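Local structure of penicillin binding protein 2X (Streptococcus thermophilus, 5U47) at residues 76-79 / 80-84; 86-89 / 90-94; 147-151 / 152-156; 384-388 / 389-393; 685-688 / 689-693. The protein probably cross-links peptidoglycan strands as a transpeptidase of the septal division machinery, and is the kind of enzyme that beta-lactams inactivate by acylating an active-site serine. The protein carries 1 engineered substitution. All coordinates share one frame; numbering follows the deposited sequence. Where two conformers were deposited one is given.

Contact 1: 76-79 / 80-84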
loop_
_atom_site.group_PDB
_atom_site.type_symbol
_atom_site.label_atom_id
_atom_site.label_comp_id
_atom_site.label_asym_id
_atom_site.label_seq_id
_atom_site.Cartn_x
_atom_site.Cartn_y
_atom_site.Cartn_z
ATOM N N ASP A 76 -53.696 -14.834 -2.380
ATOM C CA ASP A 76 -54.198 -13.456 -2.336
ATOM C C ASP A 76 -53.686 -12.670 -1.129
ATOM O O ASP A 76 -53.405 -11.480 -1.244
ATOM C CB ASP A 76 -55.735 -13.450 -2.316
ATOM C CG ASP A 76 -56.320 -12.041 -2.370
ATOM O OD1 ASP A 76 -56.013 -11.296 -3.330
ATOM O OD2 ASP A 76 -57.098 -11.687 -1.461
ATOM N N LYS A 77 -53.600 -13.321 0.032
ATOM C CA LYS A 77 -53.111 -12.635 1.234
ATOM C C LYS A 77 -51.614 -12.315 1.088
ATOM O O LYS A 77 -51.150 -11.249 1.512
ATOM C CB LYS A 77 -53.399 -13.450 2.499
ATOM C CG LYS A 77 -52.902 -12.818 3.797
ATOM C CD LYS A 77 -53.346 -11.361 3.950
ATOM C CE LYS A 77 -52.849 -10.766 5.256
ATOM N NZ LYS A 77 -53.165 -9.318 5.351
ATOM N N VAL A 78 -50.870 -13.237 0.474
ATOM C CA VAL A 78 -49.451 -13.029 0.197
ATOM C C VAL A 78 -49.291 -11.807 -0.718
ATOM O O VAL A 78 -48.387 -10.992 -0.508
ATOM C CB VAL A 78 -48.788 -14.281 -0.441
ATOM C CG1 VAL A 78 -47.360 -13.980 -0.894
ATOM C CG2 VAL A 78 -48.790 -15.452 0.533
ATOM N N ALA A 79 -50.179 -11.663 -1.707
ATOM C CA ALA A 79 -50.095 -10.509 -2.617
ATOM C C ALA A 79 -50.355 -9.190 -1.871
ATOM O O ALA A 79 -49.669 -8.175 -2.114
ATOM C CB ALA A 79 -51.052 -10.669 -3.782
ATOM N N ASP A 80 -51.337 -9.209 -0.962
ATOM C CA ASP A 80 -51.659 -8.025 -0.148
ATOM C C ASP A 80 -50.431 -7.624 0.651
ATOM O O ASP A 80 -50.060 -6.447 0.699
ATOM C CB ASP A 80 -52.829 -8.298 0.803
ATOM C CG ASP A 80 -54.154 -8.531 0.071
ATOM O OD1 ASP A 80 -54.266 -8.171 -1.127
ATOM O OD2 ASP A 80 -55.086 -9.066 0.708
ATOM N N ILE A 81 -49.789 -8.625 1.249
ATOM C CA ILE A 81 -48.581 -8.400 2.035
ATOM C C ILE A 81 -47.423 -7.861 1.171
ATOM O O ILE A 81 -46.774 -6.884 1.557
ATOM C CB ILE A 81 -48.167 -9.680 2.803
ATOM C CG1 ILE A 81 -49.225 -9.996 3.884
ATOM C CG2 ILE A 81 -46.790 -9.495 3.442
ATOM C CD1 ILE A 81 -49.099 -11.366 4.523
ATOM N N LEU A 82 -47.186 -8.473 0.009
ATOM C CA LEU A 82 -46.098 -8.036 -0.866
ATOM C C LEU A 82 -46.324 -6.629 -1.433
ATOM O O LEU A 82 -45.358 -5.870 -1.632
ATOM C CB LEU A 82 -45.812 -9.058 -1.975
ATOM C CG LEU A 82 -45.328 -10.457 -1.529
ATOM C CD1 LEU A 82 -44.554 -11.124 -2.661
ATOM C CD2 LEU A 82 -44.433 -10.414 -0.296
ATOM N N LYS A 83 -47.585 -6.282 -1.684
ATOM C CA LYS A 83 -47.931 -4.954 -2.182
ATOM C C LYS A 83 -47.637 -3.912 -1.109
ATOM O O LYS A 83 -46.881 -2.969 -1.342
ATOM C CB LYS A 83 -49.410 -4.895 -2.585
ATOM C CG LYS A 83 -49.860 -3.534 -3.116
ATOM C CD LYS A 83 -49.114 -3.136 -4.383
ATOM C CE LYS A 83 -49.553 -1.764 -4.887
ATOM N NZ LYS A 83 -48.816 -1.366 -6.116
ATOM N N ASP A 84 -48.215 -4.104 0.074
ATOM C CA ASP A 84 -48.014 -3.168 1.178
ATOM C C ASP A 84 -46.533 -3.025 1.591
ATOM O O ASP A 84 -46.041 -1.906 1.769
ATOM C CB ASP A 84 -48.842 -3.604 2.394
ATOM C CG ASP A 84 -48.568 -2.747 3.626
ATOM O OD1 ASP A 84 -48.512 -1.496 3.499
ATOM O OD2 ASP A 84 -48.404 -3.331 4.722
#

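Contact 2: 86-89 / 90-94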
loop_
_atom_site.group_PDB
_atom_site.type_symbol
_atom_site.label_atom_id
_atom_site.label_comp_id
_atom_site.label_asym_id
_atom_site.label_seq_id
_atom_site.Cartn_x
_atom_site.Cartn_y
_atom_site.Cartn_z
ATOM N N LEU A 86 -43.497 -4.381 -0.112
ATOM C CA LEU A 86 -42.494 -4.231 -1.182
ATOM C C LEU A 86 -42.949 -3.435 -2.400
ATOM O O LEU A 86 -42.146 -3.190 -3.296
ATOM C CB LEU A 86 -42.030 -5.605 -1.683
ATOM C CG LEU A 86 -41.291 -6.504 -0.685
ATOM C CD1 LEU A 86 -40.989 -7.847 -1.330
ATOM C CD2 LEU A 86 -40.010 -5.840 -0.190
ATOM N N GLY A 87 -44.222 -3.045 -2.453
ATOM C CA GLY A 87 -44.728 -2.304 -3.610
ATOM C C GLY A 87 -44.827 -3.155 -4.869
ATOM O O GLY A 87 -44.724 -2.643 -5.985
ATOM N N ILE A 88 -45.029 -4.456 -4.689
ATOM C CA ILE A 88 -45.159 -5.388 -5.804
ATOM C C ILE A 88 -46.636 -5.505 -6.165
ATOM O O ILE A 88 -47.470 -5.783 -5.293
ATOM C CB ILE A 88 -44.603 -6.783 -5.441
ATOM C CG1 ILE A 88 -43.105 -6.691 -5.096
ATOM C CG2 ILE A 88 -44.816 -7.765 -6.594
ATOM C CD1 ILE A 88 -42.475 -8.003 -4.664
ATOM N N LYS A 89 -46.954 -5.314 -7.448
ATOM C CA LYS A 89 -48.344 -5.407 -7.932
ATOM C C LYS A 89 -48.909 -6.802 -7.683
ATOM O O LYS A 89 -48.259 -7.804 -7.999
ATOM C CB LYS A 89 -48.449 -5.077 -9.427
ATOM C CG LYS A 89 -48.222 -3.614 -9.774
ATOM C CD LYS A 89 -48.552 -3.355 -11.242
ATOM C CE LYS A 89 -48.529 -1.871 -11.586
ATOM N NZ LYS A 89 -47.198 -1.237 -11.376
ATOM N N LYS A 90 -50.122 -6.845 -7.128
ATOM C CA LYS A 90 -50.799 -8.108 -6.778
ATOM C C LYS A 90 -50.829 -9.115 -7.919
ATOM O O LYS A 90 -50.613 -10.308 -7.701
ATOM C CB LYS A 90 -52.226 -7.842 -6.272
ATOM C CG LYS A 90 -52.267 -7.018 -4.997
ATOM C CD LYS A 90 -53.678 -6.794 -4.491
ATOM C CE LYS A 90 -53.670 -5.807 -3.333
ATOM N NZ LYS A 90 -55.044 -5.476 -2.867
ATOM N N SER A 91 -51.083 -8.624 -9.127
ATOM C CA SER A 91 -51.129 -9.475 -10.318
ATOM C C SER A 91 -49.786 -10.148 -10.631
ATOM O O SER A 91 -49.762 -11.241 -11.165
ATOM C CB SER A 91 -51.633 -8.678 -11.536
ATOM O OG SER A 91 -50.880 -7.490 -11.737
ATOM N N TYR A 92 -48.676 -9.504 -10.294
ATOM C CA TYR A 92 -47.357 -10.108 -10.538
ATOM C C TYR A 92 -47.079 -11.220 -9.520
ATOM O O TYR A 92 -46.632 -12.309 -9.891
ATOM C CB TYR A 92 -46.253 -9.058 -10.507
ATOM C CG TYR A 92 -44.870 -9.660 -10.663
ATOM C CD1 TYR A 92 -44.377 -10.027 -11.924
ATOM C CD2 TYR A 92 -44.056 -9.874 -9.549
ATOM C CE1 TYR A 92 -43.113 -10.585 -12.066
ATOM C CE2 TYR A 92 -42.793 -10.431 -9.683
ATOM C CZ TYR A 92 -42.326 -10.785 -10.940
ATOM O OH TYR A 92 -41.069 -11.332 -11.054
ATOM N N THR A 93 -47.330 -10.923 -8.241
ATOM C CA THR A 93 -47.176 -11.895 -7.145
ATOM C C THR A 93 -48.025 -13.127 -7.451
ATOM O O THR A 93 -47.529 -14.250 -7.398
ATOM C CB THR A 93 -47.619 -11.292 -5.782
ATOM O OG1 THR A 93 -46.765 -10.196 -5.432
ATOM C CG2 THR A 93 -47.581 -12.336 -4.649
ATOM N N LEU A 94 -49.303 -12.898 -7.776
ATOM C CA LEU A 94 -50.235 -13.980 -8.118
ATOM C C LEU A 94 -49.744 -14.798 -9.317
ATOM O O LEU A 94 -49.766 -16.032 -9.271
ATOM C CB LEU A 94 -51.650 -13.433 -8.372
ATOM C CG LEU A 94 -52.390 -12.935 -7.122
ATOM C CD1 LEU A 94 -53.613 -12.113 -7.495
ATOM C CD2 LEU A 94 -52.781 -14.096 -6.211
HETATM O O HOH W 1 -48.422 -8.360 -4.454
#

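Contact 3: 147-151 / 152-156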
loop_
_atom_site.group_PDB
_atom_site.type_symbol
_atom_site.label_atom_id
_atom_site.label_comp_id
_atom_site.label_asym_id
_atom_site.label_seq_id
_atom_site.Cartn_x
_atom_site.Cartn_y
_atom_site.Cartn_z
ATOM N N GLY A 147 -16.899 6.141 -0.720
ATOM C CA GLY A 147 -16.944 6.395 -2.175
ATOM C C GLY A 147 -15.546 6.483 -2.817
ATOM O O GLY A 147 -14.786 5.496 -2.806
ATOM N N THR A 148 -15.232 7.649 -3.398
ATOM C CA THR A 148 -13.912 7.902 -4.009
ATOM C C THR A 148 -12.937 8.252 -2.885
ATOM O O THR A 148 -12.847 9.411 -2.440
ATOM C CB THR A 148 -14.015 9.006 -5.065
ATOM O OG1 THR A 148 -14.985 8.600 -6.054
ATOM C CG2 THR A 148 -12.687 9.242 -5.718
ATOM N N PHE A 149 -12.221 7.234 -2.425
ATOM C CA PHE A 149 -11.379 7.329 -1.241
ATOM C C PHE A 149 -10.389 6.181 -1.283
ATOM O O PHE A 149 -10.778 5.025 -1.118
ATOM C CB PHE A 149 -12.311 7.210 -0.008
ATOM C CG PHE A 149 -11.619 7.206 1.337
ATOM C CD1 PHE A 149 -10.982 6.071 1.810
ATOM C CD2 PHE A 149 -11.686 8.319 2.164
ATOM C CE1 PHE A 149 -10.362 6.067 3.055
ATOM C CE2 PHE A 149 -11.091 8.322 3.413
ATOM C CZ PHE A 149 -10.440 7.187 3.864
ATOM N N ALA A 150 -9.113 6.499 -1.519
ATOM C CA ALA A 150 -8.026 5.485 -1.608
ATOM C C ALA A 150 -8.494 4.250 -2.343
ATOM O O ALA A 150 -8.205 3.120 -1.941
ATOM C CB ALA A 150 -7.579 5.108 -0.224
ATOM N N SER A 151 -9.184 4.463 -3.447
ATOM C CA SER A 151 -9.836 3.351 -4.132
ATOM C C SER A 151 -8.895 2.281 -4.643
ATOM O O SER A 151 -9.095 1.083 -4.368
ATOM C CB SER A 151 -10.752 3.877 -5.241
ATOM O OG SER A 151 -11.821 4.604 -4.664
ATOM N N GLU A 152 -7.869 2.696 -5.375
ATOM C CA GLU A 152 -6.887 1.732 -5.861
ATOM C C GLU A 152 -6.159 1.014 -4.707
ATOM O O GLU A 152 -5.875 -0.173 -4.795
ATOM C CB GLU A 152 -5.905 2.380 -6.852
ATOM C CG GLU A 152 -6.546 2.695 -8.203
ATOM C CD GLU A 152 -7.480 3.900 -8.231
ATOM O OE1 GLU A 152 -7.589 4.705 -7.237
ATOM O OE2 GLU A 152 -8.118 4.050 -9.296
ATOM N N PHE A 153 -5.888 1.731 -3.626
ATOM C CA PHE A 153 -5.251 1.100 -2.463
ATOM C C PHE A 153 -6.138 -0.011 -1.844
ATOM O O PHE A 153 -5.667 -1.143 -1.604
ATOM C CB PHE A 153 -4.916 2.164 -1.444
ATOM C CG PHE A 153 -4.522 1.624 -0.102
ATOM C CD1 PHE A 153 -3.243 1.129 0.116
ATOM C CD2 PHE A 153 -5.431 1.626 0.946
ATOM C CE1 PHE A 153 -2.882 0.644 1.367
ATOM C CE2 PHE A 153 -5.073 1.154 2.210
ATOM C CZ PHE A 153 -3.797 0.662 2.412
ATOM N N LEU A 154 -7.405 0.317 -1.605
ATOM C CA LEU A 154 -8.342 -0.637 -0.999
ATOM C C LEU A 154 -8.633 -1.824 -1.887
ATOM O O LEU A 154 -8.689 -2.949 -1.419
ATOM C CB LEU A 154 -9.666 0.047 -0.646
ATOM C CG LEU A 154 -9.623 1.106 0.444
ATOM C CD1 LEU A 154 -10.967 1.807 0.544
ATOM C CD2 LEU A 154 -9.230 0.489 1.772
ATOM N N GLY A 155 -8.812 -1.575 -3.174
ATOM C CA GLY A 155 -9.190 -2.633 -4.074
ATOM C C GLY A 155 -10.646 -3.021 -3.865
ATOM O O GLY A 155 -11.407 -2.325 -3.178
ATOM N N ARG A 156 -11.022 -4.147 -4.468
ATOM C CA ARG A 156 -12.399 -4.658 -4.438
ATOM C C ARG A 156 -12.466 -6.141 -4.085
ATOM O O ARG A 156 -11.592 -6.914 -4.483
ATOM C CB ARG A 156 -13.035 -4.503 -5.830
ATOM C CG ARG A 156 -13.450 -3.083 -6.213
ATOM C CD ARG A 156 -14.746 -2.642 -5.545
ATOM N NE ARG A 156 -15.866 -3.475 -6.007
ATOM C CZ ARG A 156 -17.164 -3.242 -5.772
ATOM N NH1 ARG A 156 -17.569 -2.183 -5.081
ATOM N NH2 ARG A 156 -18.071 -4.087 -6.251
HETATM O O HOH W 2 -12.146 -0.117 -4.505
#

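Contact 4: 384-388 / 389-393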
loop_
_atom_site.group_PDB
_atom_site.type_symbol
_atom_site.label_atom_id
_atom_site.label_comp_id
_atom_site.label_asym_id
_atom_site.label_seq_id
_atom_site.Cartn_x
_atom_site.Cartn_y
_atom_site.Cartn_z
ATOM N N THR A 384 9.985 -3.923 -1.824
ATOM C CA THR A 384 9.839 -3.693 -0.387
ATOM C C THR A 384 9.241 -4.923 0.328
ATOM O O THR A 384 9.552 -5.187 1.493
ATOM C CB THR A 384 8.967 -2.453 -0.089
ATOM O OG1 THR A 384 7.586 -2.697 -0.430
ATOM C CG2 THR A 384 9.485 -1.225 -0.849
ATOM N N ARG A 385 8.407 -5.674 -0.383
ATOM C CA ARG A 385 7.679 -6.819 0.184
ATOM C C ARG A 385 6.888 -6.335 1.404
ATOM O O ARG A 385 6.793 -7.026 2.408
ATOM C CB ARG A 385 8.627 -7.948 0.555
ATOM C CG ARG A 385 9.608 -8.264 -0.552
ATOM C CD ARG A 385 10.325 -9.553 -0.286
ATOM N NE ARG A 385 11.313 -9.840 -1.326
ATOM C CZ ARG A 385 12.634 -9.692 -1.225
ATOM N NH1 ARG A 385 13.213 -9.283 -0.096
ATOM N NH2 ARG A 385 13.392 -10.004 -2.266
ATOM N N PHE A 386 6.276 -5.153 1.266
ATOM C CA PHE A 386 5.587 -4.523 2.371
ATOM C C PHE A 386 4.205 -5.082 2.703
ATOM O O PHE A 386 3.630 -4.682 3.711
ATOM C CB PHE A 386 5.597 -2.980 2.267
ATOM C CG PHE A 386 4.606 -2.375 1.322
ATOM C CD1 PHE A 386 4.343 -2.913 0.073
ATOM C CD2 PHE A 386 4.024 -1.131 1.644
ATOM C CE1 PHE A 386 3.484 -2.280 -0.794
ATOM C CE2 PHE A 386 3.150 -0.507 0.783
ATOM C CZ PHE A 386 2.876 -1.095 -0.440
ATOM N N GLY A 387 3.700 -5.996 1.881
ATOM C CA GLY A 387 2.455 -6.671 2.160
ATOM C C GLY A 387 1.507 -6.819 1.002
ATOM O O GLY A 387 0.589 -7.614 1.075
ATOM N N MET A 388 1.711 -6.059 -0.061
ATOM C CA MET A 388 0.811 -6.139 -1.197
ATOM C C MET A 388 1.260 -7.200 -2.181
ATOM O O MET A 388 2.463 -7.459 -2.310
ATOM C CB MET A 388 0.758 -4.810 -1.946
ATOM C CG MET A 388 0.140 -3.672 -1.183
ATOM S SD MET A 388 -1.637 -3.860 -0.890
ATOM C CE MET A 388 -2.021 -2.250 -0.201
ATOM N N VAL A 389 0.308 -7.838 -2.859
ATOM C CA VAL A 389 0.659 -8.798 -3.907
ATOM C C VAL A 389 0.742 -8.029 -5.223
ATOM O O VAL A 389 0.051 -7.023 -5.408
ATOM C CB VAL A 389 -0.327 -9.978 -4.002
ATOM C CG1 VAL A 389 -0.367 -10.729 -2.673
ATOM C CG2 VAL A 389 -1.709 -9.511 -4.414
ATOM N N GLY A 390 1.592 -8.515 -6.127
ATOM C CA GLY A 390 1.845 -7.875 -7.439
ATOM C C GLY A 390 2.773 -6.664 -7.412
ATOM O O GLY A 390 2.676 -5.772 -8.255
ATOM N N GLU A 391 3.658 -6.597 -6.428
ATOM C CA GLU A 391 4.593 -5.478 -6.357
ATOM C C GLU A 391 5.710 -5.672 -7.391
ATOM O O GLU A 391 6.186 -6.783 -7.570
ATOM C CB GLU A 391 5.204 -5.394 -4.958
ATOM C CG GLU A 391 6.153 -4.225 -4.766
ATOM C CD GLU A 391 6.863 -4.223 -3.423
ATOM O OE1 GLU A 391 6.857 -5.281 -2.719
ATOM O OE2 GLU A 391 7.464 -3.166 -3.096
ATOM N N SER A 392 6.130 -4.587 -8.045
ATOM C CA SER A 392 7.234 -4.633 -9.019
ATOM C C SER A 392 8.551 -4.415 -8.281
ATOM O O SER A 392 8.562 -3.864 -7.158
ATOM C CB SER A 392 7.044 -3.570 -10.096
ATOM O OG SER A 392 5.851 -3.801 -10.806
ATOM N N SER A 393 9.653 -4.824 -8.908
ATOM C CA SER A 393 10.983 -4.713 -8.296
ATOM C C SER A 393 11.844 -3.550 -8.761
ATOM O O SER A 393 12.858 -3.252 -8.139
ATOM C CB SER A 393 11.742 -6.019 -8.514
ATOM O OG SER A 393 11.060 -7.064 -7.868
HETATM O O HOH W 3 4.339 -5.822 -1.534
HETATM O O HOH W 4 4.181 -8.682 -3.841
#

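Contact 5: 685-688 / 689-693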
loop_
_atom_site.group_PDB
_atom_site.type_symbol
_atom_site.label_atom_id
_atom_site.label_comp_id
_atom_site.label_asym_id
_atom_site.label_seq_id
_atom_site.Cartn_x
_atom_site.Cartn_y
_atom_site.Cartn_z
ATOM N N THR A 685 23.982 -1.071 16.160
ATOM C CA THR A 685 24.136 0.340 15.766
ATOM C C THR A 685 25.381 0.559 14.900
ATOM O O THR A 685 25.486 1.581 14.243
ATOM C CB THR A 685 24.186 1.304 16.966
ATOM O OG1 THR A 685 25.243 0.921 17.863
ATOM C CG2 THR A 685 22.842 1.315 17.703
ATOM N N LYS A 686 26.331 -0.375 14.935
ATOM C CA LYS A 686 27.542 -0.272 14.112
ATOM C C LYS A 686 28.109 -1.665 13.858
ATOM O O LYS A 686 27.938 -2.574 14.675
ATOM C CB LYS A 686 28.618 0.612 14.778
ATOM C CG LYS A 686 28.197 2.047 15.083
ATOM C CD LYS A 686 29.333 2.906 15.621
ATOM C CE LYS A 686 30.408 3.148 14.568
ATOM N NZ LYS A 686 31.466 4.078 15.060
ATOM N N GLN A 687 28.769 -1.825 12.712
ATOM C CA GLN A 687 29.424 -3.089 12.348
ATOM C C GLN A 687 30.810 -2.699 11.827
ATOM O O GLN A 687 30.943 -1.702 11.137
ATOM C CB GLN A 687 28.601 -3.874 11.321
ATOM C CG GLN A 687 28.367 -3.186 9.989
ATOM C CD GLN A 687 27.327 -3.926 9.176
ATOM O OE1 GLN A 687 26.143 -3.821 9.458
ATOM N NE2 GLN A 687 27.757 -4.661 8.161
ATOM N N SER A 688 31.834 -3.464 12.197
ATOM C CA SER A 688 33.230 -3.140 11.842
ATOM C C SER A 688 33.593 -3.556 10.420
ATOM O O SER A 688 34.619 -3.135 9.904
ATOM C CB SER A 688 34.198 -3.794 12.837
ATOM O OG SER A 688 34.172 -5.219 12.714
ATOM N N VAL A 689 32.767 -4.399 9.805
ATOM C CA VAL A 689 32.976 -4.805 8.413
ATOM C C VAL A 689 31.782 -4.284 7.606
ATOM O O VAL A 689 30.636 -4.529 7.977
ATOM C CB VAL A 689 33.077 -6.327 8.280
ATOM C CG1 VAL A 689 33.284 -6.714 6.817
ATOM C CG2 VAL A 689 34.232 -6.847 9.148
ATOM N N ALA A 690 32.061 -3.593 6.509
ATOM C CA ALA A 690 31.014 -2.974 5.691
ATOM C C ALA A 690 30.108 -3.978 4.988
ATOM O O ALA A 690 30.543 -5.073 4.610
ATOM C CB ALA A 690 31.632 -2.043 4.668
ATOM N N ALA A 691 28.837 -3.593 4.828
ATOM C CA ALA A 691 27.869 -4.420 4.142
ATOM C C ALA A 691 28.366 -4.664 2.725
ATOM O O ALA A 691 28.957 -3.780 2.108
ATOM C CB ALA A 691 26.517 -3.732 4.114
ATOM N N GLY A 692 28.160 -5.877 2.226
ATOM C CA GLY A 692 28.574 -6.209 0.859
ATOM C C GLY A 692 29.914 -6.925 0.720
ATOM O O GLY A 692 30.248 -7.379 -0.371
ATOM N N GLU A 693 30.688 -7.022 1.801
ATOM C CA GLU A 693 31.962 -7.737 1.767
ATOM C C GLU A 693 31.661 -9.223 1.672
ATOM O O GLU A 693 30.645 -9.691 2.202
ATOM C CB GLU A 693 32.780 -7.452 3.024
ATOM C CG GLU A 693 33.227 -6.006 3.164
ATOM C CD GLU A 693 34.318 -5.611 2.188
ATOM O OE1 GLU A 693 35.253 -6.418 1.949
ATOM O OE2 GLU A 693 34.252 -4.469 1.678
#

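Contact 1: 76-79 / 80-84
K77 lays the bend of its chain over the end of I81, one helical turn on, with K77 CE 3.9 Å from I81 CD1. The bend lies at the second torsion (51°); beyond it the lysine runs straight, so that its methylene groups rather than its ammonium cover the isoleucine, and the two side chains cross at a slant. On the inner side, V78 and L82 lie side by side and point the same way, V78 CG1 packing 4.1 Å from L82 CG. Both pairs are i to i+4 neighbours within helix 72-86 of the N-terminal PBP dimerisation domain, an amphipathic helix whose I81 and L82 press on F126 of helix 116-128 while V78 reaches L97 of helix 90-97. Four successive backbone bonds carry the turn, the one from L82 N to V78 O measuring 2.8 Å. Along the exposed edge D76 and D80 bring like charges close, OD2 of D76 to OD2 of D80 at 4.0 Å, their carboxylate planes 77° apart. K77 NZ stands 5.0 Å from D80 OD2, beyond contact, though its charge could partly offset the repulsion, and D80 OD1 has a long, weak ion pair with K90.

Contact 2: 86-89 / 90-94
I88 turns its CG2 methyl into the notch between Y92 and T93. The methyl meets the tyrosine at the ring edge, near the ring plane, with I88 CG2 3.7 Å from Y92 CD2, and the two side chains pass each other at a slant. Against T93 the isoleucine stands at about a right angle, and the same I88 CG2 lies 3.3 Å from T93 OG1. The branch reaches both because CG2 is the one anti to the isoleucine's backbone N, CG1 taking the place beside it (chi1 -61°). Y92 in turn brings its ring edge, at CD2, up to the methyl.

After a short turn from helix 72-86, with G87 at positive phi, K89 takes the N-cap position of helix 90-97. K89 O accepts two backbone N-H groups of the first turn. Y92 N comes from above the carbonyl plane at 2.9 Å from K89 O, on a bent bond of 135°. T93 N makes a longer but straighter bond to K89 O, 3.3 Å and 167°. T93 also rests on A79 and L82 of helix 72-86, so the helix start is packed against the preceding helix of the dimerisation domain.

A water ties the polar atoms together: it donates to I88 O and accepts from T93 OG1 at 2.7 Å. The buried threonine hydroxyl therefore spends its proton on that water, and the loop carbonyl of I88 is linked to the helix through it despite the apolar methyl beside them.

Contact 3: 147-151 / 152-156
A150 precedes helix 151-154 as its N-cap residue with left-handed backbone angles (phi 40°, psi 45°), and G155 ends the helix at positive phi. This single turn is held by two nearly straight backbone bonds, L154 N to A150 O and G155 N to S151 O, both 2.9 Å. A water donates to S151 O and G155 O, bridging the last turn. Among the side chains, L154 points back at the loop: its CD1 lies 3.6 Å from F149 O and also approaches the edge of the F149 ring, near the ring plane, with L154 CD1 4.4 Å from F149 CD1. The ring swings that way because its CG is anti to the backbone N (chi1 177°). A150 CB meets F153 CB at 4.2 Å, beside a ring that leads away. F149 N makes a weak 3.5 Å bond to S151 OG, a hydroxyl whose stronger partners are Y267 and S269; E152 bends at its second torsion and gives its carboxylate to Y280 and T266. F149 and A150 pack on helix 224-241, F149 and L154 share L43 of strand 42-55, and F153 touches T261 of strand 258-264, so the turn joins the N-terminal domain to the edge of the five-stranded transpeptidase sheet.

Contact 4: 384-388 / 389-393
E391 OE2 is gripped twice by T384, whose hydroxyl OG1 donates at 2.7 Å and whose backbone N donates to the same oxygen at 2.9 Å. The two come from opposite faces of the carboxylate: T384 OG1 on the syn side and 29° out of the plane, T384 N from above the other face. The second oxygen takes the next amide, R385 N to E391 OE1 at 2.8 Å, through its syn lone pair. The glutamate spans the loop as an almost straight rod, CG anti to the backbone N (-178°) and the chain extended beyond it, and crosses T384 at about a right angle. T384 OG1 can meet OE2 because it sits between its own N and carbonyl carbon; it also receives a weak bond from F386 N.

One water lies 2.8 Å from E391 OE1 and 2.6 Å from M388 O; a second bridges M388 O to E391 N, weakly at the nitrogen end. This loop, between helix 368-377 and strand 395-396 of the transpeptidase domain, has V417 of helix 416-427 against T384, F386 and E391, while R385 and V389 touch helix 602-611 in the first PASTA domain.

Three donors from two successive residues fix both the position and the rotation of the carboxylate. Such a set of N-H and O-H groups would be expected to favour the ionised glutamate, with its charge spread over both oxygens.

Contact 5: 685-688 / 689-693
Q687 reaches forward along the chain to hold V689 O with its amide, at the point where strand 683-687 of the second PASTA domain gives way to the loop leading to strand 700-706. These two strands lie antiparallel in the domain's three-stranded sheet, and T685 and K686 form a classic beta bulge opposite T704 just before the contact.

The tight part is the glutamine. Its CG takes the position between the backbone N and the carbonyl carbon (chi1 61°), and the chain is extended from there, so that the side chain runs alongside the carbonyl of V689, two residues on: Q687 CG is 3.3 Å from V689 O. The amide then closes on the same oxygen, Q687 NE2 donating to V689 O at 2.9 Å with a nearly straight N-H of 165°. Both ends of the amide have further partners that fix its rotation, OE1 taking the backbone N of M655 and NE2 also donating to P653 O. Q687 and V689 also touch L652.

The other side is looser. S688 starts away from the loop, but its CB and hydroxyl stay beside V689; OG bonds to T702 N. A690 is exposed and points away from the strand end. From A690 to E693 the chain makes a type II turn, with G692 at positive phi; its own closing bond, E693 N to A690 O, is weak at 3.4 Å, and backbone bonds of G692 and E693 to L652 anchor it. A691 passes the glutamine without a bond, its CB 4.3 Å from Q687 NE2, and V689 O lies exactly in the plane of that amide.

The five contacts follow in series, and none encloses or crosses another: contacts 1 to 3 close helical turns, contact 4 closes a loop from T384 to E391, and contact 5 ties the end of a strand to the turn after it. Contact 1 lies on helix 72-86 and contact 2 at the turn into helix 90-97, near the far tip of the dimerisation domain; they touch where A79 meets T93 and K83 meets I88. Contact 3, some 41 Å from contact 1 between centres, sits beside the transpeptidase domain. There F153 CE1 lies 3.4 Å from M388 CE of contact 4, joining the two domains. Contact 5, in the last PASTA domain, is about 15 Å from contact 4 at the nearest atoms.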